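Local coordinates for protein carbohydrate deacetylase (PDB 2I5I) that probably removes acetyl groups from acetylated carbohydrates, a step in oligosaccharide breakdown, with magnesium as cofactor, at residues I211-D219 with Y228-L239. Numbering follows the deposited sequence.
Sequences INCHPAFID and YCMPRIREVEIL
His-214 and Pro-215, in the loop that leaves the C-terminal end of strand 208-213 of the parallel sheet, pack on helix 231-239, whose Arg-232 reaches toward the predicted magnesium site at His-130 of this YdjC-family protein. Glu-235 makes the main polar link: its OE1, met on the syn side, takes the backbone N-H of His-214 at 2.7 Å. Glu-235 OE2 uses its anti lone pair for Tyr-228 OH, also at 2.7 Å, and a water bridges OE2 to His-214 ND1. The carboxylate is thus fixed through both oxygens. With CG anti to its own carbonyl carbon (chi1 -55°) and the chain extended to NE, Arg-232 runs past the carbonyl of His-214, its CD 3.6 Å from Ala-216 CB. The His-214 CB lies over one guanidinium face, NH1 comes to the imidazole edge, and the two planes stand 86° apart. Arg-232 NE gives a nearly straight bond (170°) to Tyr-228 O, 2.9 Å away, while NH1 forms a salt bridge to Asp-13; a second water joins NH1 to Pro-215 O. Farther along, Ile-218 CD1 meets Ile-233 CG2 at 3.6 Å, and the side chain of Ile-218 crosses that of selenomethionine Met-230 at about a right angle, CG1 lying 3.9 Å from the selenium, SE. Pro-215 CB abuts Val-236 CG2. Strand 6-11 borders Cys-213 and Pro-215, helix 18-29 covers Ala-216 and Phe-217, and helix 220-225 connects the segments; Phe-217 packs on Phe-217 of the second subunit, Ile-233 on its Gln-223.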
loop_
_atom_site.group_PDB
_atom_site.type_symbol
_atom_site.label_atom_id
_atom_site.label_comp_id
_atom_site.label_asym_id
_atom_site.label_seq_id
_atom_site.Cartn_x
_atom_site.Cartn_y
_atom_site.Cartn_z
ATOM N N ILE A 211 18.736 25.764 -2.724
ATOM C CA ILE A 211 17.839 26.684 -3.414
ATOM C C ILE A 211 16.423 26.453 -2.905
ATOM O O ILE A 211 15.929 25.324 -2.973
ATOM C CB ILE A 211 17.863 26.452 -4.932
ATOM C CG1 ILE A 211 19.138 26.889 -5.643
ATOM C CG2 ILE A 211 16.632 27.110 -5.550
ATOM C CD1 ILE A 211 19.370 26.169 -6.964
ATOM N N ASN A 212 15.737 27.464 -2.369
ATOM C CA ASN A 212 14.368 27.189 -1.908
ATOM C C ASN A 212 13.403 27.617 -3.020
ATOM O O ASN A 212 13.742 28.317 -3.991
ATOM C CB ASN A 212 14.042 27.841 -0.580
ATOM C CG ASN A 212 13.789 29.327 -0.622
ATOM O OD1 ASN A 212 14.475 30.030 -1.366
ATOM N ND2 ASN A 212 12.844 29.806 0.169
ATOM N N CYS A 213 12.164 27.136 -2.872
ATOM C CA CYS A 213 11.172 27.438 -3.902
ATOM C C CYS A 213 9.762 27.212 -3.356
ATOM O O CYS A 213 9.632 26.647 -2.280
ATOM C CB CYS A 213 11.400 26.583 -5.146
ATOM S SG CYS A 213 11.469 24.798 -4.859
ATOM N N HIS A 214 8.761 27.650 -4.116
ATOM C CA HIS A 214 7.383 27.539 -3.670
ATOM C C HIS A 214 6.446 26.982 -4.753
ATOM O O HIS A 214 5.468 27.606 -5.180
ATOM C CB HIS A 214 6.923 28.906 -3.203
ATOM C CG HIS A 214 7.731 29.497 -2.082
ATOM N ND1 HIS A 214 8.970 30.080 -2.264
ATOM C CD2 HIS A 214 7.451 29.606 -0.766
ATOM C CE1 HIS A 214 9.416 30.509 -1.094
ATOM N NE2 HIS A 214 8.513 30.239 -0.157
ATOM N N PRO A 215 6.718 25.776 -5.224
ATOM C CA PRO A 215 5.809 25.156 -6.201
ATOM C C PRO A 215 4.478 24.851 -5.510
ATOM O O PRO A 215 4.411 24.601 -4.312
ATOM C CB PRO A 215 6.489 23.863 -6.591
ATOM C CG PRO A 215 7.580 23.621 -5.603
ATOM C CD PRO A 215 7.838 24.905 -4.874
ATOM N N ALA A 216 3.407 24.859 -6.286
ATOM C CA ALA A 216 2.062 24.522 -5.880
ATOM C C ALA A 216 1.169 24.403 -7.122
ATOM O O ALA A 216 1.514 24.971 -8.145
ATOM C CB ALA A 216 1.450 25.561 -4.963
ATOM N N PHE A 217 0.086 23.659 -6.952
ATOM C CA PHE A 217 -1.109 23.791 -7.752
ATOM C C PHE A 217 -1.966 24.825 -7.027
ATOM O O PHE A 217 -1.779 25.046 -5.828
ATOM C CB PHE A 217 -1.858 22.477 -7.945
ATOM C CG PHE A 217 -1.070 21.390 -8.647
ATOM C CD1 PHE A 217 -0.114 21.626 -9.619
ATOM C CD2 PHE A 217 -1.289 20.049 -8.333
ATOM C CE1 PHE A 217 0.543 20.568 -10.249
ATOM C CE2 PHE A 217 -0.641 18.993 -8.923
ATOM C CZ PHE A 217 0.313 19.264 -9.884
ATOM N N ILE A 218 -2.895 25.439 -7.728
ATOM C CA ILE A 218 -3.776 26.432 -7.114
ATOM C C ILE A 218 -5.113 25.807 -6.706
ATOM O O ILE A 218 -5.736 25.106 -7.519
ATOM C CB ILE A 218 -4.049 27.631 -8.039
ATOM C CG1 ILE A 218 -2.822 28.347 -8.592
ATOM C CG2 ILE A 218 -4.926 28.650 -7.321
ATOM C CD1 ILE A 218 -1.606 28.316 -7.704
ATOM N N ASP A 219 -5.508 26.092 -5.473
ATOM C CA ASP A 219 -6.848 25.805 -4.953
ATOM C C ASP A 219 -7.392 27.108 -4.371
ATOM O O ASP A 219 -6.688 28.124 -4.280
ATOM C CB ASP A 219 -6.940 24.673 -3.963
ATOM C CG ASP A 219 -6.017 24.636 -2.762
ATOM O OD1 ASP A 219 -5.226 25.571 -2.498
ATOM O OD2 ASP A 219 -6.052 23.610 -2.047
ATOM N N TYR A 228 1.179 35.279 -2.547
ATOM C CA TYR A 228 2.016 34.630 -3.547
ATOM C C TYR A 228 1.293 33.371 -4.033
ATOM O O TYR A 228 1.390 32.310 -3.418
ATOM C CB TYR A 228 3.402 34.247 -3.022
ATOM C CG TYR A 228 4.408 33.858 -4.088
ATOM C CD1 TYR A 228 4.711 34.695 -5.152
ATOM C CD2 TYR A 228 5.086 32.645 -4.062
ATOM C CE1 TYR A 228 5.629 34.357 -6.139
ATOM C CE2 TYR A 228 6.004 32.290 -5.031
ATOM C CZ TYR A 228 6.283 33.146 -6.073
ATOM O OH TYR A 228 7.186 32.804 -7.049
ATOM N N CYS A 229 0.565 33.527 -5.125
ATOM C CA CYS A 229 -0.344 32.452 -5.548
ATOM C C CYS A 229 -0.056 31.971 -6.954
ATOM O O CYS A 229 0.584 30.940 -7.170
ATOM C CB CYS A 229 -1.776 32.982 -5.409
ATOM S SG CYS A 229 -3.054 31.745 -5.745
HETATM N N MSE A 230 -0.492 32.709 -7.983
HETATM C CA MSE A 230 -0.356 32.223 -9.354
HETATM C C MSE A 230 1.072 31.930 -9.770
HETATM O O MSE A 230 1.227 30.977 -10.571
HETATM C CB MSE A 230 -1.014 33.219 -10.311
HETATM C CG MSE A 230 -2.520 33.337 -10.285
HETATM SE SE MSE A 230 -3.543 31.854 -10.178
HETATM C CE MSE A 230 -3.253 31.099 -11.782
ATOM N N PRO A 231 2.150 32.584 -9.373
ATOM C CA PRO A 231 3.472 32.164 -9.873
ATOM C C PRO A 231 3.898 30.762 -9.428
ATOM O O PRO A 231 4.771 30.138 -10.037
ATOM C CB PRO A 231 4.435 33.179 -9.241
ATOM C CG PRO A 231 3.563 34.366 -8.952
ATOM C CD PRO A 231 2.275 33.742 -8.470
ATOM N N ARG A 232 3.262 30.253 -8.384
ATOM C CA ARG A 232 3.686 28.940 -7.884
ATOM C C ARG A 232 3.468 27.863 -8.939
ATOM O O ARG A 232 4.190 26.866 -8.988
ATOM C CB ARG A 232 2.961 28.585 -6.603
ATOM C CG ARG A 232 3.031 29.564 -5.447
ATOM C CD ARG A 232 2.787 28.804 -4.133
ATOM N NE ARG A 232 2.702 29.753 -3.038
ATOM C CZ ARG A 232 3.066 29.615 -1.787
ATOM N NH1 ARG A 232 3.592 28.512 -1.303
ATOM N NH2 ARG A 232 2.885 30.650 -0.972
ATOM N N ILE A 233 2.477 28.040 -9.838
ATOM C CA ILE A 233 2.346 27.005 -10.871
ATOM C C ILE A 233 3.476 27.100 -11.876
ATOM O O ILE A 233 3.902 26.078 -12.438
ATOM C CB ILE A 233 0.976 27.065 -11.571
ATOM C CG1 ILE A 233 0.599 28.378 -12.274
ATOM C CG2 ILE A 233 -0.137 26.699 -10.591
ATOM C CD1 ILE A 233 -0.584 28.166 -13.222
ATOM N N ARG A 234 3.991 28.330 -12.105
ATOM C CA ARG A 234 5.057 28.515 -13.076
ATOM C C ARG A 234 6.328 27.818 -12.588
ATOM O O ARG A 234 7.097 27.284 -13.377
ATOM C CB ARG A 234 5.364 29.987 -13.366
ATOM C CG ARG A 234 4.297 30.771 -14.087
ATOM N N GLU A 235 6.515 27.844 -11.271
ATOM C CA GLU A 235 7.634 27.165 -10.624
ATOM C C GLU A 235 7.568 25.666 -10.851
ATOM O O GLU A 235 8.577 25.022 -11.114
ATOM C CB GLU A 235 7.656 27.465 -9.117
ATOM C CG GLU A 235 7.814 28.939 -8.768
ATOM C CD GLU A 235 8.256 29.167 -7.326
ATOM O OE1 GLU A 235 8.889 28.272 -6.742
ATOM O OE2 GLU A 235 7.953 30.259 -6.803
ATOM N N VAL A 236 6.354 25.094 -10.713
ATOM C CA VAL A 236 6.235 23.670 -11.014
ATOM C C VAL A 236 6.716 23.411 -12.435
ATOM O O VAL A 236 7.456 22.467 -12.722
ATOM C CB VAL A 236 4.802 23.137 -10.896
ATOM C CG1 VAL A 236 4.804 21.651 -11.251
ATOM C CG2 VAL A 236 4.239 23.345 -9.503
ATOM N N GLU A 237 6.287 24.325 -13.312
ATOM C CA GLU A 237 6.603 24.075 -14.717
ATOM C C GLU A 237 8.104 24.077 -14.919
ATOM O O GLU A 237 8.688 23.237 -15.590
ATOM C CB GLU A 237 5.885 25.122 -15.570
ATOM C CG GLU A 237 6.087 24.958 -17.054
ATOM C CD GLU A 237 5.380 26.035 -17.864
ATOM O OE1 GLU A 237 5.178 27.171 -17.386
ATOM O OE2 GLU A 237 5.026 25.693 -19.015
ATOM N N ILE A 238 8.744 25.077 -14.311
ATOM C CA ILE A 238 10.194 25.201 -14.519
ATOM C C ILE A 238 10.933 24.083 -13.817
ATOM O O ILE A 238 11.854 23.479 -14.353
ATOM C CB ILE A 238 10.678 26.575 -14.018
ATOM C CG1 ILE A 238 10.227 27.727 -14.907
ATOM C CG2 ILE A 238 12.189 26.552 -13.835
ATOM C CD1 ILE A 238 10.063 29.050 -14.229
ATOM N N LEU A 239 10.531 23.759 -12.586
ATOM C CA LEU A 239 11.242 22.707 -11.858
ATOM C C LEU A 239 11.044 21.307 -12.429
ATOM O O LEU A 239 11.795 20.398 -12.085
ATOM C CB LEU A 239 10.838 22.704 -10.375
ATOM C CG LEU A 239 11.164 24.018 -9.645
ATOM C CD1 LEU A 239 10.492 24.079 -8.288
ATOM C CD2 LEU A 239 12.677 24.159 -9.523
HETATM O O HOH W 1 9.640 30.986 -4.856
HETATM O O HOH W 2 4.885 26.096 -2.048
#